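TqaA (Penicillium aethiopicum, PDB 5DLK) is a fungal nonribosomal peptide synthetase whose C-terminal condensation-like domain, the part described here in mutant form, probably closes a peptide chain into a macrocycle. Local coordinates at residues 176-181 against 326-331; 50-55 against 207-212; 289-294 against 454-459; 270-275 against 431-436. All coordinates share one frame; numbering follows the deposited sequence.

Contact 1 of 4, residues 176-181 against 326-331; sequences ISHSQW and CTLNFV
The end of strand 169-177 and the turn after it, where H178, S179 and W181 meet C326, read SHxxxDG and correspond to the HHxxxDG signature of condensation domains. The main chain of the turn does most of the touching. C326 CB lies 3.4 Å from H178 O and equally close to W181 O, while SG, anti to its own backbone N (chi1 179°), stays beside the same two carbonyls. A short, narrow cysteine suits a site lined by backbone oxygens. A water completes the junction, donating to S179 O and accepting from C326 N, 2.7 Å from each. Further along, L328 CD1 crosses to H178 CE1 at 4.1 Å, an apolar methyl brought obliquely against the imidazole.

The turn is braced from within. W181 CZ2 lies 3.5 Å above the H178 ring plane, over its centre, and F61 of helix 56-63 stacks with the ring. H178 ND1 gives a weak bond to W181 O (3.0 Å, 128° at the hydrogen). Q180 folds back so that OE1 accepts from S177 N at 3.0 Å in the carbonyl plane; its NE2 reaches I97 O. D182 OD2 accepts from T327 N, and G183 and N311, which bind 4'-phosphopantetheine in another structure of this protein, lie close by. The chemistry implies an imidazole whose tilt is probably set by the rings on it, with a weak ND1 bond limiting its rotation, and two loops joined through a shared water.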
loop_
_atom_site.group_PDB
_atom_site.type_symbol
_atom_site.label_atom_id
_atom_site.label_comp_id
_atom_site.label_asym_id
_atom_site.label_seq_id
_atom_site.Cartn_x
_atom_site.Cartn_y
_atom_site.Cartn_z
ATOM N N ILE A 176 10.052 -0.390 -7.931
ATOM C CA ILE A 176 8.661 0.016 -8.075
ATOM C C ILE A 176 8.267 0.946 -6.918
ATOM O O ILE A 176 8.707 0.776 -5.777
ATOM C CB ILE A 176 7.722 -1.235 -8.154
ATOM C CG1 ILE A 176 6.264 -0.839 -8.435
ATOM C CG2 ILE A 176 7.860 -2.123 -6.917
ATOM C CD1 ILE A 176 5.358 -2.035 -8.762
ATOM N N SER A 177 7.442 1.936 -7.238
ATOM C CA SER A 177 6.864 2.845 -6.250
ATOM C C SER A 177 5.583 2.225 -5.676
ATOM O O SER A 177 4.825 1.586 -6.396
ATOM C CB SER A 177 6.566 4.206 -6.902
ATOM O OG SER A 177 5.735 5.000 -6.069
ATOM N N HIS A 178 5.318 2.417 -4.382
ATOM C CA HIS A 178 4.110 1.852 -3.778
ATOM C C HIS A 178 2.840 2.516 -4.360
ATOM O O HIS A 178 1.730 2.023 -4.175
ATOM C CB HIS A 178 4.194 1.993 -2.239
ATOM C CG HIS A 178 3.403 0.983 -1.465
ATOM N ND1 HIS A 178 2.233 0.404 -1.937
ATOM C CD2 HIS A 178 3.600 0.443 -0.240
ATOM C CE1 HIS A 178 1.760 -0.432 -1.041
ATOM N NE2 HIS A 178 2.565 -0.421 0.014
ATOM N N SER A 179 3.006 3.598 -5.120
ATOM C CA SER A 179 1.879 4.141 -5.880
ATOM C C SER A 179 1.419 3.167 -6.963
ATOM O O SER A 179 0.378 3.380 -7.587
ATOM C CB SER A 179 2.240 5.482 -6.526
ATOM O OG SER A 179 3.317 5.338 -7.459
ATOM N N GLN A 180 2.185 2.091 -7.166
ATOM C CA GLN A 180 1.955 1.182 -8.294
ATOM C C GLN A 180 1.612 -0.246 -7.887
ATOM O O GLN A 180 1.461 -1.120 -8.746
ATOM C CB GLN A 180 3.204 1.165 -9.212
ATOM C CG GLN A 180 3.553 2.530 -9.776
ATOM C CD GLN A 180 4.903 2.517 -10.492
ATOM O OE1 GLN A 180 5.948 2.404 -9.853
ATOM N NE2 GLN A 180 4.878 2.598 -11.827
ATOM N N TRP A 181 1.472 -0.510 -6.586
ATOM C CA TRP A 181 1.132 -1.858 -6.150
ATOM C C TRP A 181 0.472 -1.818 -4.765
ATOM O O TRP A 181 0.503 -0.791 -4.089
ATOM C CB TRP A 181 2.384 -2.767 -6.114
ATOM C CG TRP A 181 3.388 -2.363 -5.076
ATOM C CD1 TRP A 181 4.374 -1.434 -5.213
ATOM C CD2 TRP A 181 3.476 -2.842 -3.725
ATOM N NE1 TRP A 181 5.086 -1.320 -4.048
ATOM C CE2 TRP A 181 4.556 -2.173 -3.117
ATOM C CE3 TRP A 181 2.754 -3.778 -2.975
ATOM C CZ2 TRP A 181 4.933 -2.400 -1.788
ATOM C CZ3 TRP A 181 3.129 -4.006 -1.646
ATOM C CH2 TRP A 181 4.203 -3.321 -1.070
ATOM N N CYS A 326 -2.366 0.356 -6.859
ATOM C CA CYS A 326 -2.538 0.681 -5.452
ATOM C C CYS A 326 -3.970 1.149 -5.232
ATOM O O CYS A 326 -4.262 2.317 -5.400
ATOM C CB CYS A 326 -1.559 1.765 -5.022
ATOM S SG CYS A 326 -1.758 2.208 -3.278
ATOM N N THR A 327 -4.853 0.230 -4.879
ATOM C CA THR A 327 -6.239 0.611 -4.599
ATOM C C THR A 327 -6.483 0.831 -3.108
ATOM O O THR A 327 -7.630 1.109 -2.696
ATOM C CB THR A 327 -7.239 -0.435 -5.099
ATOM O OG1 THR A 327 -7.094 -1.654 -4.356
ATOM C CG2 THR A 327 -7.040 -0.696 -6.605
ATOM N N LEU A 328 -5.431 0.672 -2.305
ATOM C CA LEU A 328 -5.485 0.950 -0.864
ATOM C C LEU A 328 -6.091 2.304 -0.587
ATOM O O LEU A 328 -5.875 3.241 -1.344
ATOM C CB LEU A 328 -4.074 0.929 -0.231
ATOM C CG LEU A 328 -3.280 -0.362 -0.123
ATOM C CD1 LEU A 328 -1.958 -0.067 0.561
ATOM C CD2 LEU A 328 -4.069 -1.403 0.660
ATOM N N ASN A 329 -6.825 2.419 0.519
ATOM C CA ASN A 329 -7.290 3.713 0.954
ATOM C C ASN A 329 -7.091 3.845 2.450
ATOM O O ASN A 329 -7.074 2.843 3.169
ATOM C CB ASN A 329 -8.764 3.915 0.578
ATOM C CG ASN A 329 -9.120 5.366 0.457
ATOM O OD1 ASN A 329 -8.256 6.229 0.562
ATOM N ND2 ASN A 329 -10.400 5.656 0.238
ATOM N N PHE A 330 -6.910 5.076 2.906
ATOM C CA PHE A 330 -6.781 5.353 4.336
ATOM C C PHE A 330 -7.992 6.186 4.731
ATOM O O PHE A 330 -8.128 7.324 4.277
ATOM C CB PHE A 330 -5.484 6.073 4.614
ATOM C CG PHE A 330 -4.321 5.459 3.880
ATOM C CD1 PHE A 330 -3.822 4.224 4.277
ATOM C CD2 PHE A 330 -3.780 6.087 2.761
ATOM C CE1 PHE A 330 -2.746 3.634 3.604
ATOM C CE2 PHE A 330 -2.701 5.497 2.071
ATOM C CZ PHE A 330 -2.203 4.268 2.503
ATOM N N VAL A 331 -8.888 5.591 5.513
ATOM C CA VAL A 331 -10.196 6.224 5.781
ATOM C C VAL A 331 -10.481 6.235 7.286
ATOM O O VAL A 331 -9.845 5.491 8.055
ATOM C CB VAL A 331 -11.342 5.502 5.031
ATOM C CG1 VAL A 331 -11.110 5.514 3.494
ATOM C CG2 VAL A 331 -11.547 4.076 5.574
HETATM O O HOH W 1 -1.694 2.115 -8.807
#

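Contact 2 of 4, residues 50-55 against 207-212; sequences DLLPAT and DFAHYL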
loop_
_atom_site.group_PDB
_atom_site.type_symbol
_atom_site.label_atom_id
_atom_site.label_comp_id
_atom_site.label_asym_id
_atom_site.label_seq_id
_atom_site.Cartn_x
_atom_site.Cartn_y
_atom_site.Cartn_z
ATOM N N ASP A 50 -2.776 7.560 -21.906
ATOM C CA ASP A 50 -3.783 8.183 -21.042
ATOM C C ASP A 50 -3.125 9.159 -20.083
ATOM O O ASP A 50 -1.899 9.165 -19.907
ATOM C CB ASP A 50 -4.567 7.124 -20.261
ATOM C CG ASP A 50 -6.042 7.517 -20.027
ATOM O OD1 ASP A 50 -6.370 8.724 -20.003
ATOM O OD2 ASP A 50 -6.872 6.600 -19.876
ATOM N N LEU A 51 -3.947 10.000 -19.470
ATOM C CA LEU A 51 -3.468 10.873 -18.423
ATOM C C LEU A 51 -4.597 11.007 -17.404
ATOM O O LEU A 51 -5.722 11.371 -17.765
ATOM C CB LEU A 51 -3.039 12.230 -18.986
ATOM C CG LEU A 51 -2.180 13.108 -18.077
ATOM C CD1 LEU A 51 -1.433 14.156 -18.882
ATOM C CD2 LEU A 51 -3.047 13.762 -17.001
ATOM N N LEU A 52 -4.294 10.689 -16.146
ATOM C CA LEU A 52 -5.293 10.717 -15.063
ATOM C C LEU A 52 -4.724 11.377 -13.818
ATOM O O LEU A 52 -3.518 11.428 -13.635
ATOM C CB LEU A 52 -5.762 9.300 -14.706
ATOM C CG LEU A 52 -6.315 8.421 -15.823
ATOM C CD1 LEU A 52 -5.207 7.516 -16.365
ATOM C CD2 LEU A 52 -7.500 7.618 -15.343
ATOM N N PRO A 53 -5.598 11.875 -12.930
ATOM C CA PRO A 53 -5.042 12.325 -11.649
ATOM C C PRO A 53 -4.488 11.125 -10.893
ATOM O O PRO A 53 -5.017 10.013 -11.061
ATOM C CB PRO A 53 -6.260 12.933 -10.920
ATOM C CG PRO A 53 -7.300 13.158 -12.024
ATOM C CD PRO A 53 -7.061 12.045 -12.999
ATOM N N ALA A 54 -3.428 11.339 -10.118
ATOM C CA ALA A 54 -2.988 10.341 -9.158
ATOM C C ALA A 54 -3.951 10.402 -7.957
ATOM O O ALA A 54 -4.442 11.476 -7.617
ATOM C CB ALA A 54 -1.578 10.608 -8.724
ATOM N N THR A 55 -4.206 9.272 -7.314
ATOM C CA THR A 55 -5.115 9.271 -6.161
ATOM C C THR A 55 -4.419 9.836 -4.932
ATOM O O THR A 55 -3.185 9.911 -4.873
ATOM C CB THR A 55 -5.606 7.866 -5.826
ATOM O OG1 THR A 55 -4.499 7.074 -5.362
ATOM C CG2 THR A 55 -6.230 7.208 -7.041
ATOM N N ASP A 207 -6.704 -2.659 -15.926
ATOM C CA ASP A 207 -5.592 -1.948 -15.310
ATOM C C ASP A 207 -6.084 -0.951 -14.274
ATOM O O ASP A 207 -7.288 -0.831 -14.030
ATOM C CB ASP A 207 -4.712 -1.250 -16.348
ATOM C CG ASP A 207 -5.471 -0.295 -17.239
ATOM O OD1 ASP A 207 -6.637 0.041 -16.936
ATOM O OD2 ASP A 207 -4.877 0.147 -18.251
ATOM N N PHE A 208 -5.138 -0.246 -13.662
ATOM C CA PHE A 208 -5.475 0.688 -12.605
ATOM C C PHE A 208 -6.303 1.853 -13.143
ATOM O O PHE A 208 -7.212 2.332 -12.474
ATOM C CB PHE A 208 -4.197 1.181 -11.920
ATOM C CG PHE A 208 -4.455 2.043 -10.731
ATOM C CD1 PHE A 208 -5.098 1.524 -9.616
ATOM C CD2 PHE A 208 -4.069 3.376 -10.736
ATOM C CE1 PHE A 208 -5.352 2.324 -8.519
ATOM C CE2 PHE A 208 -4.312 4.184 -9.642
ATOM C CZ PHE A 208 -4.954 3.660 -8.533
ATOM N N ALA A 209 -6.016 2.307 -14.363
ATOM C CA ALA A 209 -6.814 3.384 -14.940
ATOM C C ALA A 209 -8.302 3.007 -14.976
ATOM O O ALA A 209 -9.163 3.852 -14.730
ATOM C CB ALA A 209 -6.314 3.742 -16.342
ATOM N N HIS A 210 -8.610 1.739 -15.235
ATOM C CA HIS A 210 -10.008 1.303 -15.320
ATOM C C HIS A 210 -10.703 1.287 -13.951
ATOM O O HIS A 210 -11.917 1.435 -13.851
ATOM C CB HIS A 210 -10.085 -0.076 -15.966
ATOM C CG HIS A 210 -9.526 -0.112 -17.352
ATOM N ND1 HIS A 210 -8.902 -1.223 -17.879
ATOM C CD2 HIS A 210 -9.473 0.841 -18.312
ATOM C CE1 HIS A 210 -8.498 -0.955 -19.107
ATOM N NE2 HIS A 210 -8.833 0.290 -19.395
ATOM N N TYR A 211 -9.922 1.093 -12.901
ATOM C CA TYR A 211 -10.423 1.262 -11.545
ATOM C C TYR A 211 -10.840 2.711 -11.321
ATOM O O TYR A 211 -11.928 2.983 -10.794
ATOM C CB TYR A 211 -9.341 0.844 -10.551
ATOM C CG TYR A 211 -9.700 1.013 -9.091
ATOM C CD1 TYR A 211 -10.453 0.059 -8.428
ATOM C CD2 TYR A 211 -9.249 2.117 -8.375
ATOM C CE1 TYR A 211 -10.759 0.198 -7.082
ATOM C CE2 TYR A 211 -9.563 2.273 -7.041
ATOM C CZ TYR A 211 -10.317 1.309 -6.401
ATOM O OH TYR A 211 -10.623 1.455 -5.067
ATOM N N LEU A 212 -9.983 3.632 -11.746
ATOM C CA LEU A 212 -10.243 5.057 -11.591
ATOM C C LEU A 212 -11.477 5.500 -12.396
ATOM O O LEU A 212 -12.319 6.249 -11.885
ATOM C CB LEU A 212 -9.016 5.871 -11.990
ATOM C CG LEU A 212 -7.774 5.648 -11.112
ATOM C CD1 LEU A 212 -6.663 6.605 -11.498
ATOM C CD2 LEU A 212 -8.145 5.792 -9.633
#
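T55 CG2 presses against L212 CD2 at 3.5 Å and comes to 4.1 Å from F208 CZ, meeting that ring obliquely. The other branch of L212 reaches the strand: CD1 lies 3.8 Å from P53 O and 4.1 Å from L52 CD2. One turn back, A209 CB sits 3.9 Å from L52 CD1, and alanine suits the spot because its single methyl lets the leucine fork close down on the helix between A209 and L212. Strand 47-53, an outer strand of a three-stranded antiparallel sheet, is here crossed by the first turn of helix 208-218, the short axes 9.9 Å apart at 53°.

Helix starts position T55 and the first turn of helix 208-218. T55 is the N-cap of helix 56-63: with chi1 at 67° OG1 turns to cap a backbone N of that helix, which leaves CG2 anti to the carbonyl carbon and facing L212. Its own N-H is taken by Q58 OE1, much as in a capping box. D207 does the same job for helix 208-218, OD1 accepting from H210 N at 3.1 Å, while OD2 bonds to S96 OG. Beyond these, Q111 NE2 holds P53 O, and Y213 OH, one residue past L212, bonds to D50 OD2.

Contact 3 of 4, residues 289-294 against 454-459; sequences AATALF and NNISAI
F294 overlaps three residues of segment 454-459, in helix 446-465, at once. Its CB touches two isoleucine methyls, I456 CD1 at 3.8 Å and I459 CD1 at 3.9 Å, and its ring, carried out by a CG anti to the backbone N (chi1 174°), reaches past them to N455. There CE1 stands 3.6 Å from N455 OD1, which lies in the ring plane at the edge, so the slightly positive C-H rim faces a partly negative oxygen. N455 CB adds an apolar touch, 3.8 Å from CE1, and ND2 is kept in place by E451 OE2. A leucine here would probably lose the edge contact with N455 OD1 and open a gap beside N455 CB.

One turn earlier the helices come nearest. A290 CB meets I459 CG2 at 3.5 Å, and a small residue is what allows that approach; L293 CD2 follows on the same methyl at 4.3 Å. T291 meets I456 CD1 with both CA and OG1, the latter bonded to V287 O. The short axes pass 8.9 Å apart at 120°.

F476, at the chain end, also packs on F294 and I459. Helices 283-299 and 446-465 thus form a layer beside the six-stranded sheet: S457 on the far side of its helix rests on strand 265-272, while A289 packs on helix 346-358.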
loop_
_atom_site.group_PDB
_atom_site.type_symbol
_atom_site.label_atom_id
_atom_site.label_comp_id
_atom_site.label_asym_id
_atom_site.label_seq_id
_atom_site.Cartn_x
_atom_site.Cartn_y
_atom_site.Cartn_z
ATOM N N ALA A 289 -9.931 -2.772 17.607
ATOM C CA ALA A 289 -10.641 -2.595 18.879
ATOM C C ALA A 289 -9.666 -2.288 19.994
ATOM O O ALA A 289 -9.943 -1.454 20.854
ATOM C CB ALA A 289 -11.453 -3.829 19.232
ATOM N N ALA A 290 -8.514 -2.965 19.990
ATOM C CA ALA A 290 -7.509 -2.709 21.012
ATOM C C ALA A 290 -7.017 -1.258 20.919
ATOM O O ALA A 290 -6.836 -0.568 21.932
ATOM C CB ALA A 290 -6.317 -3.698 20.866
ATOM N N THR A 291 -6.797 -0.806 19.694
ATOM C CA THR A 291 -6.364 0.563 19.449
ATOM C C THR A 291 -7.432 1.565 19.928
ATOM O O THR A 291 -7.100 2.607 20.515
ATOM C CB THR A 291 -6.058 0.774 17.959
ATOM O OG1 THR A 291 -5.003 -0.126 17.577
ATOM C CG2 THR A 291 -5.613 2.218 17.696
ATOM N N ALA A 292 -8.700 1.244 19.692
ATOM C CA ALA A 292 -9.781 2.138 20.127
ATOM C C ALA A 292 -9.843 2.264 21.638
ATOM O O ALA A 292 -10.049 3.358 22.166
ATOM C CB ALA A 292 -11.131 1.658 19.599
ATOM N N LEU A 293 -9.655 1.152 22.334
ATOM C CA LEU A 293 -9.685 1.193 23.791
ATOM C C LEU A 293 -8.510 2.012 24.323
ATOM O O LEU A 293 -8.667 2.802 25.273
ATOM C CB LEU A 293 -9.660 -0.216 24.392
ATOM C CG LEU A 293 -9.784 -0.198 25.916
ATOM C CD1 LEU A 293 -11.110 0.435 26.358
ATOM C CD2 LEU A 293 -9.651 -1.611 26.445
ATOM N N PHE A 294 -7.336 1.789 23.737
ATOM C CA PHE A 294 -6.131 2.544 24.075
ATOM C C PHE A 294 -6.400 4.040 23.940
ATOM O O PHE A 294 -6.098 4.837 24.858
ATOM C CB PHE A 294 -4.955 2.108 23.177
ATOM C CG PHE A 294 -3.696 2.937 23.364
ATOM C CD1 PHE A 294 -2.755 2.573 24.307
ATOM C CD2 PHE A 294 -3.459 4.054 22.572
ATOM C CE1 PHE A 294 -1.579 3.336 24.471
ATOM C CE2 PHE A 294 -2.306 4.812 22.732
ATOM C CZ PHE A 294 -1.373 4.450 23.687
ATOM N N ASN A 454 4.021 -2.048 23.029
ATOM C CA ASN A 454 3.768 -2.879 24.199
ATOM C C ASN A 454 2.320 -2.821 24.669
ATOM O O ASN A 454 1.711 -3.850 24.938
ATOM C CB ASN A 454 4.685 -2.466 25.349
ATOM C CG ASN A 454 6.095 -3.022 25.182
ATOM O OD1 ASN A 454 6.320 -3.919 24.364
ATOM N ND2 ASN A 454 7.044 -2.488 25.943
ATOM N N ASN A 455 1.792 -1.610 24.791
ATOM C CA ASN A 455 0.416 -1.436 25.282
ATOM C C ASN A 455 -0.623 -2.046 24.335
ATOM O O ASN A 455 -1.532 -2.760 24.763
ATOM C CB ASN A 455 0.089 0.045 25.463
ATOM C CG ASN A 455 0.848 0.696 26.607
ATOM O OD1 ASN A 455 0.882 1.924 26.694
ATOM N ND2 ASN A 455 1.492 -0.107 27.456
ATOM N N ILE A 456 -0.492 -1.723 23.051
ATOM C CA ILE A 456 -1.405 -2.256 22.036
ATOM C C ILE A 456 -1.359 -3.783 22.040
ATOM O O ILE A 456 -2.396 -4.435 22.060
ATOM C CB ILE A 456 -1.059 -1.743 20.610
ATOM C CG1 ILE A 456 -1.227 -0.218 20.506
ATOM C CG2 ILE A 456 -1.931 -2.432 19.561
ATOM C CD1 ILE A 456 -2.652 0.280 20.779
ATOM N N SER A 457 -0.155 -4.356 22.042
ATOM C CA SER A 457 -0.057 -5.810 22.046
ATOM C C SER A 457 -0.638 -6.415 23.335
ATOM O O SER A 457 -1.277 -7.464 23.272
ATOM C CB SER A 457 1.399 -6.256 21.829
ATOM O OG SER A 457 2.222 -5.848 22.899
ATOM N N ALA A 458 -0.454 -5.751 24.476
ATOM C CA ALA A 458 -0.991 -6.243 25.745
ATOM C C ALA A 458 -2.517 -6.289 25.735
ATOM O O ALA A 458 -3.130 -7.231 26.243
ATOM C CB ALA A 458 -0.503 -5.370 26.913
ATOM N N ILE A 459 -3.121 -5.245 25.180
ATOM C CA ILE A 459 -4.585 -5.195 25.063
ATOM C C ILE A 459 -5.096 -6.282 24.137
ATOM O O ILE A 459 -6.081 -6.959 24.464
ATOM C CB ILE A 459 -5.062 -3.808 24.562
ATOM C CG1 ILE A 459 -4.683 -2.726 25.578
ATOM C CG2 ILE A 459 -6.610 -3.811 24.354
ATOM C CD1 ILE A 459 -4.573 -1.348 24.950
#

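Contact 4 of 4, residues 270-275 against 431-436; sequences KGIVPP and DRLEVQ. With EDO (1,2-ethanediol), chain F.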
loop_
_atom_site.group_PDB
_atom_site.type_symbol
_atom_site.label_atom_id
_atom_site.label_comp_id
_atom_site.label_asym_id
_atom_site.label_seq_id
_atom_site.Cartn_x
_atom_site.Cartn_y
_atom_site.Cartn_z
ATOM N N LYS A 270 6.911 -5.595 18.294
ATOM C CA LYS A 270 6.572 -6.410 19.463
ATOM C C LYS A 270 5.793 -7.632 18.995
ATOM O O LYS A 270 4.737 -7.510 18.376
ATOM C CB LYS A 270 5.764 -5.605 20.487
ATOM C CG LYS A 270 5.365 -6.366 21.767
ATOM C CD LYS A 270 6.584 -6.969 22.443
ATOM C CE LYS A 270 6.414 -7.072 23.961
ATOM N NZ LYS A 270 5.496 -8.150 24.353
ATOM N N GLY A 271 6.311 -8.824 19.275
ATOM C CA GLY A 271 5.587 -10.029 18.905
ATOM C C GLY A 271 4.816 -10.629 20.063
ATOM O O GLY A 271 5.294 -10.637 21.205
ATOM N N ILE A 272 3.621 -11.132 19.778
ATOM C CA ILE A 272 2.817 -11.829 20.780
ATOM C C ILE A 272 2.349 -13.157 20.243
ATOM O O ILE A 272 2.373 -13.373 19.043
ATOM C CB ILE A 272 1.577 -11.013 21.218
ATOM C CG1 ILE A 272 0.694 -10.681 20.009
ATOM C CG2 ILE A 272 2.006 -9.744 21.900
ATOM C CD1 ILE A 272 -0.648 -10.018 20.419
ATOM N N VAL A 273 1.945 -14.051 21.149
ATOM C CA VAL A 273 1.298 -15.293 20.769
ATOM C C VAL A 273 0.119 -14.974 19.853
ATOM O O VAL A 273 -0.628 -14.050 20.162
ATOM C CB VAL A 273 0.803 -16.046 21.996
ATOM C CG1 VAL A 273 0.058 -17.305 21.576
ATOM C CG2 VAL A 273 1.989 -16.350 22.921
ATOM N N PRO A 274 -0.023 -15.699 18.723
ATOM C CA PRO A 274 -1.126 -15.407 17.794
ATOM C C PRO A 274 -2.454 -15.485 18.525
ATOM O O PRO A 274 -2.759 -16.505 19.156
ATOM C CB PRO A 274 -0.997 -16.496 16.735
ATOM C CG PRO A 274 0.495 -16.752 16.684
ATOM C CD PRO A 274 0.925 -16.674 18.149
ATOM N N PRO A 275 -3.216 -14.385 18.502
ATOM C CA PRO A 275 -4.441 -14.355 19.301
ATOM C C PRO A 275 -5.461 -15.379 18.848
ATOM O O PRO A 275 -5.560 -15.697 17.662
ATOM C CB PRO A 275 -4.970 -12.933 19.084
ATOM C CG PRO A 275 -3.789 -12.141 18.659
ATOM C CD PRO A 275 -2.902 -13.078 17.904
ATOM N N ASP A 431 3.882 -18.116 13.903
ATOM C CA ASP A 431 4.382 -18.254 15.273
ATOM C C ASP A 431 4.215 -16.988 16.118
ATOM O O ASP A 431 4.489 -17.002 17.311
ATOM C CB ASP A 431 5.857 -18.655 15.264
ATOM C CG ASP A 431 6.776 -17.493 14.913
ATOM O OD1 ASP A 431 6.433 -16.719 13.995
ATOM O OD2 ASP A 431 7.837 -17.349 15.563
ATOM N N ARG A 432 3.784 -15.890 15.502
ATOM C CA ARG A 432 3.585 -14.650 16.250
ATOM C C ARG A 432 2.670 -13.698 15.475
ATOM O O ARG A 432 2.623 -13.739 14.239
ATOM C CB ARG A 432 4.923 -13.964 16.527
ATOM C CG ARG A 432 5.560 -13.357 15.263
ATOM C CD ARG A 432 7.031 -13.056 15.429
ATOM N NE ARG A 432 7.566 -12.318 14.283
ATOM C CZ ARG A 432 7.843 -12.862 13.098
ATOM N NH1 ARG A 432 7.627 -14.158 12.890
ATOM N NH2 ARG A 432 8.334 -12.108 12.117
ATOM N N LEU A 433 1.918 -12.877 16.204
ATOM C CA LEU A 433 1.340 -11.668 15.608
ATOM C C LEU A 433 2.322 -10.564 15.929
ATOM O O LEU A 433 2.637 -10.324 17.092
ATOM C CB LEU A 433 -0.059 -11.355 16.163
ATOM C CG LEU A 433 -0.684 -10.048 15.638
ATOM C CD1 LEU A 433 -1.184 -10.222 14.220
ATOM C CD2 LEU A 433 -1.819 -9.559 16.539
ATOM N N GLU A 434 2.851 -9.912 14.903
ATOM C CA GLU A 434 3.841 -8.872 15.139
ATOM C C GLU A 434 3.219 -7.488 15.040
ATOM O O GLU A 434 2.677 -7.130 14.000
ATOM C CB GLU A 434 4.990 -9.004 14.148
ATOM C CG GLU A 434 6.174 -8.157 14.513
ATOM C CD GLU A 434 7.378 -8.501 13.667
ATOM O OE1 GLU A 434 8.135 -9.417 14.056
ATOM O OE2 GLU A 434 7.535 -7.878 12.606
ATOM N N VAL A 435 3.264 -6.741 16.136
ATOM C CA VAL A 435 2.799 -5.367 16.152
ATOM C C VAL A 435 3.993 -4.485 15.802
ATOM O O VAL A 435 5.041 -4.556 16.448
ATOM C CB VAL A 435 2.187 -4.994 17.531
ATOM C CG1 VAL A 435 1.803 -3.518 17.600
ATOM C CG2 VAL A 435 0.997 -5.916 17.866
ATOM N N GLN A 436 3.845 -3.674 14.760
ATOM C CA GLN A 436 4.928 -2.824 14.297
ATOM C C GLN A 436 4.489 -1.373 14.369
ATOM O O GLN A 436 3.426 -1.022 13.863
ATOM C CB GLN A 436 5.307 -3.180 12.859
ATOM C CG GLN A 436 5.451 -4.686 12.620
ATOM C CD GLN A 436 5.630 -5.028 11.153
ATOM O OE1 GLN A 436 5.274 -4.244 10.275
ATOM N NE2 GLN A 436 6.196 -6.202 10.881
HETATM C C1 EDO F . 9.546 -4.158 8.579
HETATM O O1 EDO F . 8.141 -4.460 8.550
HETATM C C2 EDO F . 9.896 -3.219 7.429
HETATM O O2 EDO F . 11.016 -2.402 7.804
#
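R432 CB touches I272 O across the strand pair at 3.6 Å. From there CG takes the position between the backbone N and the carbonyl carbon (chi1 71°), and an extended run carries NE into a salt bridge with E434 OE1, 3.0 Å away with 163° at the hydrogen. The carboxylate oxygen lies in the guanidinium plane but is itself met from above its own plane. NH2 adds a weak bond to the same oxygen, and NH1 makes a second salt bridge, to the syn lone pair of D431 OD1 at 3.0 Å. Arginine's length and flat end with several N-H donors suit it to joining two acids. E434 OE2 in turn accepts from Q436 NE2 at 2.8 Å through its anti lone pair, while Q436 OE1 takes a weak bond from a 1,2-ethanediol, probably from the crystallisation liquor. With an alanine at E434, R432 NE and Q436 NE2 would probably be left without this shared partner, and the guanidinium would be freer to turn about D431.

On the opposite face L433 CB touches both I272 CG1 (4.0 Å) and P275 CD (3.8 Å); I272 lies side by side with L433, while P275 crosses it at about a right angle. Apolar residues suit this face, which is turned to the helices. Along the strands, K270 and V435 exchange two backbone bonds, each 2.8 Å, and I272 and L433 two more; the glycine G271 faces E434 in the non-hydrogen-bonded pair between. This is a regular antiparallel ladder at the edge of the six-stranded mixed sheet, where strand 265-272 is outermost: the acid-arginine network lies on one face, and on the other I272 meets helix 446-465 and P275 meets helix 283-299.

How the contacts relate
From the N terminus, contact 2 opens first, at strand 47-53. Contact 1 opens at 176-181 before contact 2 closes at helix 208-218, so these two cross, and they touch where C326 and T327 pack on F208 and Y211. Contacts 4 and 3 open next, at 270-275 and 289-294, inside the loop of contact 1, yet they close only after it, at 431-436 and 454-459; they also cross each other. No contact nests in another. Contact 1 bridges the two halves near the chain's centre. Contact 2 joins the three-stranded sheet to helix 208-218, while contacts 3 and 4, touching through S457, K270 and I272, bind the six-stranded sheet to helices 283-299 and 446-465.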